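Local coordinates for extracellular invertase (Aspergillus kawachii, PDB 5XH8), which probably hydrolyses the beta-fructofuranoside bond of sucrose and transfers fructosyl groups to make fructooligosaccharides such as 1-kestose, as a family GH32 beta-fructofuranosidase, at residues Ile5-Ala10 with Gly20-Thr25; Leu372-Arg377 with Val550-Ala555; Arg377-Pro382 with Asn556-Leu561. All blocks are in the same frame, centred on the assembly; numbering follows the deposited sequence.

Contacts 2 and 3 follow one another along one seam, where strand 366-385 of the beta-propeller meets the hairpin 550-564 of the C-terminal beta-sandwich. They share R377, and their centres are about 11 Å apart. Strands 550-555 and 559-564 are neighbours in one sheet, and the backbone N of V553 lies 2.8 Å from the O of L561, probably hydrogen-bonded. Contact 1 stands apart in the N-terminal segment, its centre about 28 Å from that of contact 2 and about 39 Å from that of contact 3. A bound glycerol lies about 4 Å from the side chain of Y7 in contact 1, and the sodium ion about 10 Å from that of R374 in contact 2.

Contact 1 (Ile5-Ala10 with Gly20-Thr25); sequences IDYNVA and GSLFET
The first torsions of Y7 and T25 place their hydroxyls side by side. In Y7 the ring leaves on the side of the backbone N, with CG anti to the carbonyl carbon (chi1 -65°). In T25 OG1 takes that same place (chi1 -56°), and CG2 is left anti to the N. The contact joins two loop segments of the N-terminal region, ahead of strand 37-47. Each holds a type I beta turn, D6 to V9 and G20 to F23. An Asx turn overlaps the first: OD1 of D6 accepts the backbone N of N8 at 2.8 Å.

The main link is a hydrogen bond between two hydroxyls, Y7 OH and T25 OG1, 2.7 Å apart. Either could be the donor. The methyl CG2 of T25 comes obliquely to the Y7 ring, 3.7 Å from CE1 of Y7. CG2 of I5, in the same segment as Y7, lies over one face of the ring, 3.3 Å above the plane and toward the rim.

The neighbouring contacts are looser. CG1 of I5 is 4.2 Å from the backbone O of S21. OG of S21 is hydrogen-bonded to the O of P18, just before its segment. W568 meets the Y7 ring edge-to-face and also gives a hydrogen bond to the O of V9. Segment 5-10 is thus tied to W568 as well as to segment 20-25. The apolar side ends at two methyls, I5 CD1 and L22 CD2, 4.3 Å apart.

Contact 2 (Leu372-Arg377 with Val550-Ala555); sequences LPRELR and VLEVYA
L372 and E552 are the closest pair along the backbones, with CA atoms 8.4 Å apart, and this spacing leaves the meeting to side chains with one backbone N-H. E552 reaches over with its chain extended beyond CG. Its OE2 accepts the backbone N of L372 at 2.9 Å through the syn lone pair, with an N-H...O angle of 160°. OE2 is also hydrogen-bonded to NE2 of H31, the stronger polar partner of this side chain. The other oxygen, OE1, pairs with NH2 of R374 at 2.9 Å. This is both a hydrogen bond and a salt bridge.

OE1 lies at the edge of the guanidinium, in its plane, but NH2 comes to OE1 from above the carboxylate plane, 50° out of it. The two flat groups are 64° apart. R374 gets there with a chain extended from CG to NE. Its NE gives a bent hydrogen bond to OH of Y554 at 3.0 Å, with OH tilted out of the guanidinium plane. That hydroxyl also makes a weak bond to OE1 of E552. R374, E552 and Y554 are thus all linked.

L372 packs against the carboxylate and the tyrosine hydroxyl. Its CG is 3.3 Å from OE2 of E552, and its CD1 is 3.8 Å from OH of Y554. The guanidinium has further partners: D313 forms a salt bridge with NH1, and S562 OG is hydrogen-bonded to NH2. All four touching residues are buried. Two carboxylates around one arginine would probably stabilise its positive charge. The arrangement is a buried polar junction between the two domains of the GH32 fold, the five-bladed beta-propeller and the C-terminal beta-sandwich.

Contact 3 (Arg377-Pro382 with Asn556-Leu561); sequences RVLYIP and NGRFAL
L379 and R558 form the tight part of this contact, with I381 beside them. L379 has CG anti to its backbone N (chi1 171°), and the side chain carries CD2 to the turn that leads into strand 559-564. There CD2 touches three neighbours. It lies 3.6 Å from the O of G557. The O of N556 is 3.7 Å from the same CD2 of L379, and CB of R558 is close as well. One leucine methyl thus sits against two backbone carbonyls and the root of the arginine.

I381 packs farther along the same arginine. Its CD1 lies over one face of the R558 guanidinium, 3.4 Å above the plane and offset toward the rim. Of the R558 atoms, NH1 is nearest to CD1 of I381, at 3.6 Å. The two side chains cross at about a right angle. R558 has CG between its backbone N and carbonyl carbon (chi1 67°), and the extended chain beyond it runs past both L379 and I381.

The other side is looser. L379, G557 and R558 are partly exposed, and G557 sits at the margin. No hydrogen bond crosses between the segments. The contact lies near the surface, and only I381 of its touching residues is buried.

N556 and G557 have positive phi, and R558 and F559 both face A555 in a classic beta bulge. The polar end of R558 is used beyond the two segments, by a salt bridge from NH1 to E538 and a hydrogen bond from NH2 to the O of R525. The chemistry implies a join of propeller to sandwich made by van der Waals packing of methyls on polar groups, without a bond between the segments: I381 covers a guanidinium face while NH1 and NH2 bond to E538 and R525.

Contact 1 (Ile5-Ala10 with Gly20-Thr25)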
loop_
_atom_site.group_PDB
_atom_site.type_symbol
_atom_site.label_atom_id
_atom_site.label_comp_id
_atom_site.label_asym_id
_atom_site.label_seq_id
_atom_site.Cartn_x
_atom_site.Cartn_y
_atom_site.Cartn_z
ATOM N N ILE A 5 -30.382 -5.421 42.973
ATOM C CA ILE A 5 -29.061 -5.875 43.446
ATOM C C ILE A 5 -28.805 -5.416 44.878
ATOM O O ILE A 5 -28.741 -4.208 45.155
ATOM C CB ILE A 5 -27.880 -5.368 42.593
ATOM C CG1 ILE A 5 -28.107 -5.584 41.080
ATOM C CG2 ILE A 5 -26.593 -6.073 43.021
ATOM C CD1 ILE A 5 -27.947 -6.995 40.591
ATOM N N ASP A 6 -28.611 -6.374 45.772
ATOM C CA ASP A 6 -28.316 -6.084 47.158
ATOM C C ASP A 6 -26.976 -6.698 47.466
ATOM O O ASP A 6 -26.832 -7.919 47.496
ATOM C CB ASP A 6 -29.404 -6.660 48.054
ATOM C CG ASP A 6 -29.222 -6.287 49.514
ATOM O OD1 ASP A 6 -28.074 -6.043 49.966
ATOM O OD2 ASP A 6 -30.254 -6.262 50.214
ATOM N N TYR A 7 -25.987 -5.840 47.703
ATOM C CA TYR A 7 -24.613 -6.292 47.914
ATOM C C TYR A 7 -24.364 -6.828 49.325
ATOM O O TYR A 7 -23.227 -7.172 49.643
ATOM C CB TYR A 7 -23.603 -5.183 47.537
ATOM C CG TYR A 7 -23.643 -4.865 46.051
ATOM C CD1 TYR A 7 -23.139 -5.775 45.101
ATOM C CD2 TYR A 7 -24.214 -3.678 45.591
ATOM C CE1 TYR A 7 -23.200 -5.505 43.744
ATOM C CE2 TYR A 7 -24.262 -3.380 44.229
ATOM C CZ TYR A 7 -23.748 -4.291 43.315
ATOM O OH TYR A 7 -23.830 -3.993 41.980
ATOM N N ASN A 8 -25.405 -6.902 50.169
ATOM C CA ASN A 8 -25.323 -7.702 51.399
ATOM C C ASN A 8 -25.783 -9.127 51.211
ATOM O O ASN A 8 -25.516 -9.946 52.064
ATOM C CB ASN A 8 -26.122 -7.058 52.532
ATOM C CG ASN A 8 -25.589 -5.702 52.906
ATOM O OD1 ASN A 8 -24.397 -5.528 53.180
ATOM N ND2 ASN A 8 -26.465 -4.730 52.908
ATOM N N VAL A 9 -26.454 -9.423 50.100
ATOM C CA VAL A 9 -26.932 -10.753 49.772
ATOM C C VAL A 9 -25.936 -11.425 48.842
ATOM O O VAL A 9 -25.235 -10.756 48.045
ATOM C CB VAL A 9 -28.335 -10.679 49.120
ATOM C CG1 VAL A 9 -28.820 -12.048 48.657
ATOM C CG2 VAL A 9 -29.333 -10.102 50.115
ATOM N N ALA A 10 -25.847 -12.748 48.963
ATOM C CA ALA A 10 -24.919 -13.543 48.177
ATOM C C ALA A 10 -25.133 -13.336 46.663
ATOM O O ALA A 10 -26.272 -13.076 46.223
ATOM C CB ALA A 10 -25.058 -15.014 48.526
ATOM N N GLY A 20 -26.283 -4.931 31.512
ATOM C CA GLY A 20 -26.166 -3.619 32.159
ATOM C C GLY A 20 -26.381 -3.587 33.659
ATOM O O GLY A 20 -26.123 -2.562 34.268
ATOM N N SER A 21 -26.811 -4.707 34.274
ATOM C CA SER A 21 -27.215 -4.706 35.678
ATOM C C SER A 21 -26.018 -4.536 36.603
ATOM O O SER A 21 -26.173 -4.027 37.703
ATOM C CB SER A 21 -28.010 -5.989 36.019
ATOM O OG SER A 21 -27.195 -7.145 35.903
ATOM N N LEU A 22 -24.820 -4.917 36.148
ATOM C CA LEU A 22 -23.600 -4.744 36.927
ATOM C C LEU A 22 -22.699 -3.580 36.443
ATOM O O LEU A 22 -21.502 -3.569 36.714
ATOM C CB LEU A 22 -22.816 -6.044 36.954
ATOM C CG LEU A 22 -23.519 -7.313 37.485
ATOM C CD1 LEU A 22 -22.573 -8.486 37.384
ATOM C CD2 LEU A 22 -23.980 -7.137 38.931
ATOM N N PHE A 23 -23.277 -2.573 35.803
ATOM C CA PHE A 23 -22.487 -1.453 35.274
ATOM C C PHE A 23 -21.671 -0.746 36.363
ATOM O O PHE A 23 -20.463 -0.546 36.202
ATOM C CB PHE A 23 -23.391 -0.459 34.538
ATOM C CG PHE A 23 -22.644 0.662 33.885
ATOM C CD1 PHE A 23 -22.019 0.477 32.653
ATOM C CD2 PHE A 23 -22.564 1.908 34.494
ATOM C CE1 PHE A 23 -21.311 1.529 32.042
ATOM C CE2 PHE A 23 -21.848 2.955 33.896
ATOM C CZ PHE A 23 -21.229 2.755 32.662
ATOM N N GLU A 24 -22.303 -0.423 37.491
ATOM C CA GLU A 24 -21.616 0.291 38.572
ATOM C C GLU A 24 -20.827 -0.573 39.539
ATOM O O GLU A 24 -20.014 -0.045 40.302
ATOM C CB GLU A 24 -22.603 1.187 39.353
ATOM C CG GLU A 24 -23.262 2.301 38.534
ATOM C CD GLU A 24 -22.292 3.390 37.994
ATOM O OE1 GLU A 24 -21.085 3.386 38.327
ATOM O OE2 GLU A 24 -22.736 4.266 37.200
ATOM N N THR A 25 -21.012 -1.893 39.486
ATOM C CA THR A 25 -20.561 -2.796 40.539
ATOM C C THR A 25 -19.111 -2.620 40.895
ATOM O O THR A 25 -18.767 -2.433 42.085
ATOM C CB THR A 25 -20.807 -4.264 40.131
ATOM O OG1 THR A 25 -22.190 -4.429 39.818
ATOM C CG2 THR A 25 -20.423 -5.244 41.254
#

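Contact 2 (Leu372-Arg377 with Val550-Ala555)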
loop_
_atom_site.group_PDB
_atom_site.type_symbol
_atom_site.label_atom_id
_atom_site.label_comp_id
_atom_site.label_asym_id
_atom_site.label_seq_id
_atom_site.Cartn_x
_atom_site.Cartn_y
_atom_site.Cartn_z
ATOM N N LEU A 372 -3.807 5.088 36.434
ATOM C CA LEU A 372 -3.611 6.493 36.741
ATOM C C LEU A 372 -2.440 7.048 35.883
ATOM O O LEU A 372 -1.460 6.343 35.649
ATOM C CB LEU A 372 -3.242 6.682 38.224
ATOM C CG LEU A 372 -4.222 6.187 39.293
ATOM C CD1 LEU A 372 -3.512 6.204 40.639
ATOM C CD2 LEU A 372 -5.490 7.027 39.267
ATOM N N PRO A 373 -2.544 8.300 35.422
ATOM C CA PRO A 373 -1.414 8.866 34.693
ATOM C C PRO A 373 -0.189 8.851 35.583
ATOM O O PRO A 373 -0.305 9.179 36.783
ATOM C CB PRO A 373 -1.853 10.307 34.412
ATOM C CG PRO A 373 -2.940 10.595 35.403
ATOM C CD PRO A 373 -3.627 9.276 35.617
ATOM N N ARG A 374 0.961 8.478 35.022
ATOM C CA ARG A 374 2.203 8.391 35.784
ATOM C C ARG A 374 3.268 9.341 35.200
ATOM O O ARG A 374 3.461 9.404 33.974
ATOM C CB ARG A 374 2.732 6.972 35.796
ATOM C CG ARG A 374 1.847 6.020 36.567
ATOM C CD ARG A 374 2.207 4.563 36.431
ATOM N NE ARG A 374 1.207 3.774 37.165
ATOM C CZ ARG A 374 1.130 2.448 37.196
ATOM N NH1 ARG A 374 1.982 1.686 36.530
ATOM N NH2 ARG A 374 0.173 1.884 37.912
ATOM N N GLU A 375 3.911 10.094 36.097
ATOM C CA GLU A 375 5.122 10.860 35.788
ATOM C C GLU A 375 6.309 9.916 35.764
ATOM O O GLU A 375 6.471 9.088 36.671
ATOM C CB GLU A 375 5.344 12.001 36.808
ATOM C CG GLU A 375 4.395 13.151 36.606
ATOM C CD GLU A 375 4.528 14.234 37.660
ATOM O OE1 GLU A 375 5.615 14.333 38.221
ATOM O OE2 GLU A 375 3.572 15.006 37.904
ATOM N N LEU A 376 7.100 10.003 34.685
ATOM C CA LEU A 376 8.358 9.276 34.589
ATOM C C LEU A 376 9.525 10.266 34.675
ATOM O O LEU A 376 9.471 11.373 34.085
ATOM C CB LEU A 376 8.435 8.475 33.297
ATOM C CG LEU A 376 7.321 7.465 33.037
ATOM C CD1 LEU A 376 7.689 6.635 31.807
ATOM C CD2 LEU A 376 7.046 6.556 34.225
ATOM N N ARG A 377 10.550 9.887 35.438
ATOM C CA ARG A 377 11.752 10.740 35.627
ATOM C C ARG A 377 12.928 9.875 36.038
ATOM O O ARG A 377 12.750 8.708 36.388
ATOM C CB ARG A 377 11.498 11.835 36.674
ATOM C CG ARG A 377 11.414 11.351 38.125
ATOM C CD ARG A 377 10.961 12.454 39.074
ATOM N NE ARG A 377 10.983 12.038 40.482
ATOM C CZ ARG A 377 12.084 11.897 41.243
ATOM N NH1 ARG A 377 13.321 12.091 40.754
ATOM N NH2 ARG A 377 11.948 11.507 42.512
ATOM N N VAL A 550 -10.223 -1.468 40.857
ATOM C CA VAL A 550 -8.885 -1.224 40.345
ATOM C C VAL A 550 -7.929 -1.025 41.508
ATOM O O VAL A 550 -8.065 -0.066 42.235
ATOM C CB VAL A 550 -8.847 0.022 39.430
ATOM C CG1 VAL A 550 -7.443 0.211 38.873
ATOM C CG2 VAL A 550 -9.857 -0.117 38.317
ATOM N N LEU A 551 -6.957 -1.925 41.663
ATOM C CA LEU A 551 -5.901 -1.783 42.647
ATOM C C LEU A 551 -4.588 -1.402 41.963
ATOM O O LEU A 551 -4.127 -2.106 41.070
ATOM C CB LEU A 551 -5.693 -3.100 43.437
ATOM C CG LEU A 551 -4.460 -3.142 44.371
ATOM C CD1 LEU A 551 -4.496 -2.081 45.467
ATOM C CD2 LEU A 551 -4.333 -4.528 44.973
ATOM N N GLU A 552 -3.986 -0.315 42.418
ATOM C CA GLU A 552 -2.635 0.056 42.037
ATOM C C GLU A 552 -1.752 0.115 43.290
ATOM O O GLU A 552 -2.060 0.821 44.257
ATOM C CB GLU A 552 -2.627 1.388 41.291
ATOM C CG GLU A 552 -3.430 1.335 39.983
ATOM C CD GLU A 552 -3.276 2.571 39.101
ATOM O OE1 GLU A 552 -2.164 3.133 39.036
ATOM O OE2 GLU A 552 -4.258 2.965 38.431
ATOM N N VAL A 553 -0.660 -0.638 43.248
ATOM C CA VAL A 553 0.314 -0.704 44.318
ATOM C C VAL A 553 1.604 -0.019 43.852
ATOM O O VAL A 553 2.228 -0.473 42.899
ATOM C CB VAL A 553 0.613 -2.173 44.671
ATOM C CG1 VAL A 553 1.624 -2.249 45.823
ATOM C CG2 VAL A 553 -0.683 -2.902 45.019
ATOM N N TYR A 554 1.969 1.071 44.523
ATOM C CA TYR A 554 3.218 1.771 44.317
ATOM C C TYR A 554 4.186 1.576 45.501
ATOM O O TYR A 554 3.750 1.493 46.677
ATOM C CB TYR A 554 2.959 3.261 44.147
ATOM C CG TYR A 554 2.098 3.640 42.942
ATOM C CD1 TYR A 554 0.704 3.598 43.001
ATOM C CD2 TYR A 554 2.687 4.066 41.750
ATOM C CE1 TYR A 554 -0.081 3.948 41.900
ATOM C CE2 TYR A 554 1.916 4.441 40.644
ATOM C CZ TYR A 554 0.536 4.370 40.712
ATOM O OH TYR A 554 -0.198 4.748 39.608
ATOM N N ALA A 555 5.492 1.553 45.191
ATOM C CA ALA A 555 6.545 1.503 46.233
ATOM C C ALA A 555 7.777 2.313 45.854
ATOM O O ALA A 555 8.316 2.181 44.731
ATOM C CB ALA A 555 6.931 0.070 46.558
#

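Contact 3 (Arg377-Pro382 with Asn556-Leu561)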
loop_
_atom_site.group_PDB
_atom_site.type_symbol
_atom_site.label_atom_id
_atom_site.label_comp_id
_atom_site.label_asym_id
_atom_site.label_seq_id
_atom_site.Cartn_x
_atom_site.Cartn_y
_atom_site.Cartn_z
ATOM N N ARG A 377 10.550 9.887 35.438
ATOM C CA ARG A 377 11.752 10.740 35.627
ATOM C C ARG A 377 12.928 9.875 36.038
ATOM O O ARG A 377 12.750 8.708 36.388
ATOM C CB ARG A 377 11.498 11.835 36.674
ATOM C CG ARG A 377 11.414 11.351 38.125
ATOM C CD ARG A 377 10.961 12.454 39.074
ATOM N NE ARG A 377 10.983 12.038 40.482
ATOM C CZ ARG A 377 12.084 11.897 41.243
ATOM N NH1 ARG A 377 13.321 12.091 40.754
ATOM N NH2 ARG A 377 11.948 11.507 42.512
ATOM N N VAL A 378 14.130 10.448 36.007
ATOM C CA VAL A 378 15.305 9.713 36.486
ATOM C C VAL A 378 15.283 9.792 38.012
ATOM O O VAL A 378 15.165 10.876 38.553
ATOM C CB VAL A 378 16.639 10.264 35.920
ATOM C CG1 VAL A 378 17.803 9.408 36.404
ATOM C CG2 VAL A 378 16.610 10.251 34.404
ATOM N N LEU A 379 15.309 8.644 38.683
ATOM C CA LEU A 379 15.258 8.621 40.140
ATOM C C LEU A 379 16.638 8.239 40.644
ATOM O O LEU A 379 17.228 7.268 40.149
ATOM C CB LEU A 379 14.216 7.617 40.660
ATOM C CG LEU A 379 14.229 7.362 42.181
ATOM C CD1 LEU A 379 13.888 8.629 42.941
ATOM C CD2 LEU A 379 13.271 6.252 42.574
ATOM N N TYR A 380 17.144 8.995 41.619
ATOM C CA TYR A 380 18.418 8.646 42.269
ATOM C C TYR A 380 18.187 8.123 43.671
ATOM O O TYR A 380 17.374 8.670 44.411
ATOM C CB TYR A 380 19.370 9.838 42.289
ATOM C CG TYR A 380 19.823 10.217 40.902
ATOM C CD1 TYR A 380 20.875 9.542 40.280
ATOM C CD2 TYR A 380 19.174 11.222 40.192
ATOM C CE1 TYR A 380 21.284 9.892 39.000
ATOM C CE2 TYR A 380 19.573 11.567 38.908
ATOM C CZ TYR A 380 20.622 10.899 38.326
ATOM O OH TYR A 380 20.991 11.238 37.065
ATOM N N ILE A 381 18.886 7.043 44.007
ATOM C CA ILE A 381 18.832 6.460 45.327
ATOM C C ILE A 381 20.215 6.650 45.982
ATOM O O ILE A 381 21.159 5.921 45.645
ATOM C CB ILE A 381 18.498 4.966 45.255
ATOM C CG1 ILE A 381 17.234 4.724 44.407
ATOM C CG2 ILE A 381 18.309 4.412 46.658
ATOM C CD1 ILE A 381 16.958 3.257 44.173
ATOM N N PRO A 382 20.344 7.631 46.905
ATOM C CA PRO A 382 21.665 7.869 47.516
ATOM C C PRO A 382 21.951 6.998 48.744
ATOM O O PRO A 382 21.053 6.346 49.285
ATOM C CB PRO A 382 21.620 9.361 47.880
ATOM C CG PRO A 382 20.176 9.656 48.097
ATOM C CD PRO A 382 19.376 8.680 47.265
ATOM N N ASN A 556 8.167 3.211 46.764
ATOM C CA ASN A 556 9.498 3.815 46.773
ATOM C C ASN A 556 9.775 4.651 45.527
ATOM O O ASN A 556 10.933 4.815 45.129
ATOM C CB ASN A 556 10.560 2.716 46.969
ATOM C CG ASN A 556 10.524 2.115 48.374
ATOM O OD1 ASN A 556 11.471 2.274 49.142
ATOM N ND2 ASN A 556 9.453 1.411 48.707
ATOM N N GLY A 557 8.701 5.173 44.914
ATOM C CA GLY A 557 8.774 5.956 43.679
ATOM C C GLY A 557 9.399 5.264 42.486
ATOM O O GLY A 557 9.818 5.948 41.549
ATOM N N ARG A 558 9.476 3.929 42.521
ATOM C CA ARG A 558 10.117 3.142 41.463
ATOM C C ARG A 558 9.457 1.793 41.172
ATOM O O ARG A 558 10.022 0.980 40.471
ATOM C CB ARG A 558 11.600 2.917 41.805
ATOM C CG ARG A 558 11.863 2.041 43.022
ATOM C CD ARG A 558 13.285 2.260 43.547
ATOM N NE ARG A 558 13.725 1.183 44.444
ATOM C CZ ARG A 558 14.148 1.324 45.707
ATOM N NH1 ARG A 558 14.201 2.520 46.305
ATOM N NH2 ARG A 558 14.526 0.242 46.385
ATOM N N PHE A 559 8.264 1.557 41.695
ATOM C CA PHE A 559 7.618 0.264 41.573
ATOM C C PHE A 559 6.139 0.487 41.391
ATOM O O PHE A 559 5.562 1.322 42.079
ATOM C CB PHE A 559 7.836 -0.562 42.822
ATOM C CG PHE A 559 7.130 -1.873 42.810
ATOM C CD1 PHE A 559 5.828 -1.985 43.299
ATOM C CD2 PHE A 559 7.751 -2.994 42.318
ATOM C CE1 PHE A 559 5.171 -3.203 43.289
ATOM C CE2 PHE A 559 7.106 -4.215 42.309
ATOM C CZ PHE A 559 5.817 -4.322 42.810
ATOM N N ALA A 560 5.544 -0.261 40.461
ATOM C CA ALA A 560 4.083 -0.290 40.294
ATOM C C ALA A 560 3.594 -1.670 39.918
ATOM O O ALA A 560 4.172 -2.317 39.051
ATOM C CB ALA A 560 3.624 0.733 39.255
ATOM N N LEU A 561 2.509 -2.094 40.571
ATOM C CA LEU A 561 1.852 -3.374 40.317
ATOM C C LEU A 561 0.334 -3.162 40.422
ATOM O O LEU A 561 -0.161 -2.735 41.481
ATOM C CB LEU A 561 2.286 -4.406 41.341
ATOM C CG LEU A 561 1.551 -5.760 41.389
ATOM C CD1 LEU A 561 1.607 -6.496 40.083
ATOM C CD2 LEU A 561 2.171 -6.642 42.458
#